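Long-range contact in general negative regulator of transcription subunit 4 (Saccharomyces cerevisiae, PDB 5AIE), which acts as the E3 ubiquitin-protein ligase of the CCR4-NOT complex, which regulates transcription and mRNA turnover, and is represented here by its RING domain: residues A[24-35]-A[48-56]. Residues are numbered along the deposited sequence; the frame is centred on the assembly and turned at random.
Sequences CPCGYQICQFCY and CPACRRKYD. With ZN (zinc ion), chain D; ZN (zinc ion), chain C.
Cys24 and Cys26 from one segment and Cys48 and Cys51 from the other close around a single zinc ion, each through SG; the zinc ion lies 2.3 Å from Cys51 SG. This is one of the two zinc sites of the RING cross-brace, interleaved in sequence with the other, where Cys34 binds together with Cys7 and Cys10. Two of the thiolates also accept backbone N-H groups: Tyr28 N donates to Cys26 SG (3.4 Å, 162° at the hydrogen), and Ala50 N donates to Cys48 SG (3.4 Å). Beside the metal, CG anti to the backbone N (chi1 -164°) swings the Tyr28 ring across Pro49, whose CB touches Tyr28 CE2, with Ala50 CB over one face, 4.3 Å from the Tyr28 ring centroid. Farther out, the edge of Tyr35 meets the face of Tyr55 in a T-shaped stack, planes at 79°, and Ile30 CD1 reaches Tyr55 OH. Tyr35 OH is hydrogen-bonded to Arg39. Tyr28 and Pro49 pack on a chain of another protein, where Pro49 O also takes a hydrogen bond. Four thiolates around one zinc ion would leave the site negatively charged, which the two N-H donors probably temper. Metal coordination and apolar and aromatic contacts join the segments.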
ATOM      1  N   CYS A  24       7.142  19.576  11.671  1.00 95.57           N
ATOM      2  CA  CYS A  24       6.018  19.079  12.456  1.00 93.91           C
ATOM      3  C   CYS A  24       6.465  18.753  13.879  1.00 89.74           C
ATOM      4  O   CYS A  24       7.548  18.205  14.080  1.00 94.24           O
ATOM      5  CB  CYS A  24       5.409  17.843  11.788  1.00 94.98           C
ATOM      6  SG  CYS A  24       3.823  17.310  12.467  1.00100.73           S
ATOM      7  N   PRO A  25       5.634  19.102  14.877  1.00 92.10           N
ATOM      8  CA  PRO A  25       5.932  18.848  16.294  1.00 95.91           C
ATOM      9  C   PRO A  25       6.148  17.372  16.637  1.00 92.47           C
ATOM     10  O   PRO A  25       6.679  17.070  17.707  1.00 91.34           O
ATOM     11  CB  PRO A  25       4.690  19.390  17.019  1.00 87.47           C
ATOM     12  CG  PRO A  25       3.640  19.538  15.960  1.00 93.97           C
ATOM     13  CD  PRO A  25       4.389  19.870  14.714  1.00 93.22           C
ATOM     14  N   CYS A  26       5.746  16.470  15.746  1.00 88.89           N
ATOM     15  CA  CYS A  26       5.886  15.039  15.996  1.00 84.98           C
ATOM     16  C   CYS A  26       7.342  14.591  15.892  1.00 81.67           C
ATOM     17  O   CYS A  26       7.739  13.604  16.510  1.00 89.59           O
ATOM     18  CB  CYS A  26       5.023  14.238  15.020  1.00 83.60           C
ATOM     19  SG  CYS A  26       5.588  14.286  13.312  1.00 88.76           S
ATOM     20  N   GLY A  27       8.129  15.312  15.101  1.00 85.64           N
ATOM     21  CA  GLY A  27       9.544  15.019  14.973  1.00 89.33           C
ATOM     22  C   GLY A  27       9.930  14.345  13.671  1.00 89.27           C
ATOM     23  O   GLY A  27      11.105  14.050  13.441  1.00 90.21           O
ATOM     24  N   TYR A  28       8.944  14.094  12.816  1.00 83.35           N
ATOM     25  CA  TYR A  28       9.196  13.463  11.525  1.00 80.09           C
ATOM     26  C   TYR A  28       9.932  14.428  10.599  1.00 96.69           C
ATOM     27  O   TYR A  28       9.434  15.512  10.297  1.00 90.19           O
ATOM     28  CB  TYR A  28       7.883  13.000  10.891  1.00 76.78           C
ATOM     29  CG  TYR A  28       8.058  12.022   9.754  1.00 82.78           C
ATOM     30  CD1 TYR A  28       8.517  10.733   9.989  1.00 84.46           C
ATOM     31  CD2 TYR A  28       7.754  12.382   8.447  1.00 84.13           C
ATOM     32  CE1 TYR A  28       8.678   9.832   8.956  1.00 82.17           C
ATOM     33  CE2 TYR A  28       7.910  11.485   7.406  1.00 84.19           C
ATOM     34  CZ  TYR A  28       8.372  10.212   7.667  1.00 89.22           C
ATOM     35  OH  TYR A  28       8.529   9.315   6.636  1.00 93.04           O
ATOM     36  N   GLN A  29      11.120  14.030  10.151  1.00 94.88           N
ATOM     37  CA  GLN A  29      11.966  14.910   9.348  1.00 93.14           C
ATOM     38  C   GLN A  29      12.018  14.517   7.874  1.00 94.98           C
ATOM     39  O   GLN A  29      12.258  13.358   7.534  1.00 91.45           O
ATOM     40  CB  GLN A  29      13.387  14.938   9.916  1.00 93.40           C
ATOM     41  CG  GLN A  29      13.506  15.616  11.267  1.00 95.62           C
ATOM     42  CD  GLN A  29      14.945  15.754  11.724  1.00105.30           C
ATOM     43  OE1 GLN A  29      15.597  14.768  12.067  1.00104.10           O
ATOM     44  NE2 GLN A  29      15.451  16.983  11.723  1.00105.58           N
ATOM     45  N   ILE A  30      11.793  15.498   7.006  1.00 97.59           N
ATOM     46  CA  ILE A  30      11.906  15.309   5.563  1.00 98.60           C
ATOM     47  C   ILE A  30      12.729  16.441   4.953  1.00 97.42           C
ATOM     48  O   ILE A  30      13.002  17.440   5.616  1.00100.17           O
ATOM     49  CB  ILE A  30      10.524  15.255   4.881  1.00 93.83           C
ATOM     50  CG1 ILE A  30       9.765  16.564   5.106  1.00 80.46           C
ATOM     51  CG2 ILE A  30       9.716  14.071   5.394  1.00 89.63           C
ATOM     52  CD1 ILE A  30       8.382  16.578   4.496  1.00 75.50           C
ATOM     53  N   CYS A  31      13.120  16.283   3.691  1.00103.15           N
ATOM     54  CA  CYS A  31      13.921  17.296   3.009  1.00103.97           C
ATOM     55  C   CYS A  31      13.152  18.595   2.798  1.00 99.38           C
ATOM     56  O   CYS A  31      11.923  18.625   2.877  1.00 90.94           O
ATOM     57  CB  CYS A  31      14.419  16.775   1.660  1.00 99.36           C
ATOM     58  SG  CYS A  31      16.048  15.997   1.714  1.00131.69           S
ATOM     59  N   GLN A  32      13.887  19.667   2.524  1.00108.50           N
ATOM     60  CA  GLN A  32      13.287  20.970   2.277  1.00101.40           C
ATOM     61  C   GLN A  32      12.506  20.964   0.968  1.00 97.15           C
ATOM     62  O   GLN A  32      11.557  21.728   0.798  1.00100.07           O
ATOM     63  CB  GLN A  32      14.360  22.061   2.246  1.00106.72           C
ATOM     64  N   PHE A  33      12.912  20.092   0.050  1.00 94.56           N
ATOM     65  CA  PHE A  33      12.248  19.976  -1.242  1.00 97.95           C
ATOM     66  C   PHE A  33      10.987  19.121  -1.139  1.00 92.15           C
ATOM     67  O   PHE A  33       9.963  19.444  -1.739  1.00 82.61           O
ATOM     68  CB  PHE A  33      13.202  19.393  -2.286  1.00101.02           C
ATOM     69  CG  PHE A  33      14.446  20.210  -2.495  1.00101.30           C
ATOM     70  CD1 PHE A  33      14.379  21.452  -3.107  1.00102.39           C
ATOM     71  CD2 PHE A  33      15.682  19.738  -2.084  1.00102.12           C
ATOM     72  CE1 PHE A  33      15.519  22.209  -3.302  1.00101.27           C
ATOM     73  CE2 PHE A  33      16.827  20.489  -2.276  1.00109.73           C
ATOM     74  CZ  PHE A  33      16.744  21.726  -2.886  1.00107.10           C
ATOM     75  N   CYS A  34      11.068  18.033  -0.379  1.00101.22           N
ATOM     76  CA  CYS A  34       9.907  17.180  -0.141  1.00 90.18           C
ATOM     77  C   CYS A  34       8.853  17.925   0.669  1.00 85.72           C
ATOM     78  O   CYS A  34       7.652  17.721   0.483  1.00 84.42           O
ATOM     79  CB  CYS A  34      10.316  15.894   0.582  1.00 86.74           C
ATOM     80  SG  CYS A  34      11.199  14.696  -0.447  1.00 83.94           S
ATOM     81  N   TYR A  35       9.315  18.789   1.566  1.00 85.75           N
ATOM     82  CA  TYR A  35       8.429  19.623   2.369  1.00 86.81           C
ATOM     83  C   TYR A  35       7.606  20.556   1.487  1.00 94.91           C
ATOM     84  O   TYR A  35       6.375  20.542   1.533  1.00 91.43           O
ATOM     85  CB  TYR A  35       9.240  20.429   3.386  1.00 91.41           C
ATOM     86  CG  TYR A  35       8.449  21.490   4.117  1.00 93.95           C
ATOM     87  CD1 TYR A  35       7.616  21.158   5.176  1.00 94.04           C
ATOM     88  CD2 TYR A  35       8.537  22.826   3.748  1.00 94.64           C
ATOM     89  CE1 TYR A  35       6.892  22.127   5.845  1.00 93.74           C
ATOM     90  CE2 TYR A  35       7.818  23.800   4.411  1.00 92.46           C
ATOM     91  CZ  TYR A  35       6.998  23.446   5.459  1.00 87.14           C
ATOM     92  OH  TYR A  35       6.280  24.416   6.120  1.00 88.51           O
ATOM     93  N   CYS A  48       1.822  16.311   7.370  1.00 94.97           N
ATOM     94  CA  CYS A  48       2.896  15.405   7.768  1.00 97.96           C
ATOM     95  C   CYS A  48       2.580  13.945   7.445  1.00 92.42           C
ATOM     96  O   CYS A  48       1.520  13.438   7.806  1.00 83.19           O
ATOM     97  CB  CYS A  48       3.186  15.552   9.263  1.00 94.18           C
ATOM     98  SG  CYS A  48       4.479  14.450   9.878  1.00 89.31           S
ATOM     99  N   PRO A  49       3.514  13.264   6.763  1.00 93.96           N
ATOM    100  CA  PRO A  49       3.367  11.856   6.373  1.00 91.60           C
ATOM    101  C   PRO A  49       3.246  10.904   7.562  1.00 91.11           C
ATOM    102  O   PRO A  49       2.929   9.730   7.371  1.00 85.22           O
ATOM    103  CB  PRO A  49       4.656  11.573   5.591  1.00 86.72           C
ATOM    104  CG  PRO A  49       5.118  12.908   5.122  1.00 90.61           C
ATOM    105  CD  PRO A  49       4.744  13.859   6.215  1.00 95.12           C
ATOM    106  N   ALA A  50       3.499  11.401   8.768  1.00 90.10           N
ATOM    107  CA  ALA A  50       3.428  10.571   9.964  1.00 84.37           C
ATOM    108  C   ALA A  50       2.088  10.714  10.680  1.00 87.05           C
ATOM    109  O   ALA A  50       1.249   9.815  10.624  1.00 82.65           O
ATOM    110  CB  ALA A  50       4.570  10.911  10.909  1.00 87.32           C
ATOM    111  N   CYS A  51       1.889  11.845  11.350  1.00 86.18           N
ATOM    112  CA  CYS A  51       0.704  12.038  12.183  1.00 86.31           C
ATOM    113  C   CYS A  51      -0.388  12.852  11.491  1.00 88.48           C
ATOM    114  O   CYS A  51      -1.362  13.250  12.130  1.00 99.42           O
ATOM    115  CB  CYS A  51       1.092  12.713  13.499  1.00 93.53           C
ATOM    116  SG  CYS A  51       1.678  14.411  13.332  1.00 93.19           S
ATOM    117  N   ARG A  52      -0.213  13.097  10.195  1.00 88.22           N
ATOM    118  CA  ARG A  52      -1.208  13.791   9.374  1.00 88.86           C
ATOM    119  C   ARG A  52      -1.560  15.189   9.882  1.00 96.06           C
ATOM    120  O   ARG A  52      -2.628  15.716   9.569  1.00104.71           O
ATOM    121  CB  ARG A  52      -2.487  12.954   9.267  1.00 87.29           C
ATOM    122  CG  ARG A  52      -2.279  11.576   8.669  1.00 97.28           C
ATOM    123  CD  ARG A  52      -3.604  10.867   8.458  1.00101.93           C
ATOM    124  NE  ARG A  52      -4.443  11.563   7.489  1.00110.00           N
ATOM    125  CZ  ARG A  52      -4.410  11.342   6.178  1.00102.80           C
ATOM    126  NH1 ARG A  52      -3.577  10.441   5.678  1.00101.67           N
ATOM    127  NH2 ARG A  52      -5.211  12.022   5.369  1.00102.66           N
ATOM    128  N   ARG A  53      -0.663  15.789  10.657  1.00 93.13           N
ATOM    129  CA  ARG A  53      -0.892  17.134  11.171  1.00 95.52           C
ATOM    130  C   ARG A  53      -0.591  18.159  10.081  1.00101.24           C
ATOM    131  O   ARG A  53       0.431  18.071   9.400  1.00 97.08           O
ATOM    132  CB  ARG A  53      -0.033  17.396  12.411  1.00 97.10           C
ATOM    133  CG  ARG A  53      -0.599  18.447  13.359  1.00101.25           C
ATOM    134  CD  ARG A  53       0.332  18.689  14.541  1.00 96.00           C
ATOM    135  NE  ARG A  53       0.455  17.518  15.408  1.00105.87           N
ATOM    136  CZ  ARG A  53       0.027  17.472  16.666  1.00111.41           C
ATOM    137  NH1 ARG A  53      -0.550  18.533  17.214  1.00109.25           N
ATOM    138  NH2 ARG A  53       0.184  16.365  17.382  1.00102.82           N
ATOM    139  N   LYS A  54      -1.489  19.124   9.914  1.00103.86           N
ATOM    140  CA  LYS A  54      -1.346  20.135   8.871  1.00101.99           C
ATOM    141  C   LYS A  54      -0.186  21.085   9.156  1.00103.63           C
ATOM    142  O   LYS A  54       0.023  21.502  10.295  1.00103.67           O
ATOM    143  CB  LYS A  54      -2.645  20.930   8.717  1.00 97.54           C
ATOM    144  N   TYR A  55       0.565  21.423   8.113  1.00104.95           N
ATOM    145  CA  TYR A  55       1.693  22.336   8.247  1.00105.17           C
ATOM    146  C   TYR A  55       1.229  23.778   8.417  1.00110.40           C
ATOM    147  O   TYR A  55       0.113  24.133   8.035  1.00110.33           O
ATOM    148  CB  TYR A  55       2.624  22.227   7.037  1.00 95.59           C
ATOM    149  CG  TYR A  55       3.392  20.928   6.964  1.00 92.45           C
ATOM    150  CD1 TYR A  55       4.397  20.643   7.878  1.00 90.62           C
ATOM    151  CD2 TYR A  55       3.122  19.992   5.974  1.00 94.50           C
ATOM    152  CE1 TYR A  55       5.105  19.459   7.815  1.00 86.94           C
ATOM    153  CE2 TYR A  55       3.829  18.805   5.902  1.00 98.28           C
ATOM    154  CZ  TYR A  55       4.819  18.544   6.825  1.00 91.84           C
ATOM    155  OH  TYR A  55       5.523  17.364   6.760  1.00 90.06           O
ATOM    156  N   ASP A  56       2.095  24.605   8.994  1.00113.37           N
ATOM    157  CA  ASP A  56       1.785  26.010   9.229  1.00119.22           C
ATOM    158  C   ASP A  56       2.984  26.900   8.916  1.00121.94           C
ATOM    159  O   ASP A  56       3.062  27.499   7.844  1.00115.30           O
ATOM    160  CB  ASP A  56       1.334  26.220  10.676  1.00120.00           C
ATOM    161  CG  ASP A  56       2.340  25.694  11.682  1.00121.91           C
ATOM    162  OD1 ASP A  56       3.081  24.748  11.343  1.00123.40           O
ATOM    163  OD2 ASP A  56       2.389  26.225  12.811  1.00118.51           O
TER
HETATM  164 ZN    ZN D1084       3.628  14.924  12.155  1.00 96.10          ZN
HETATM  165 ZN    ZN C1083      13.394  14.966   0.447  1.00 93.17          ZN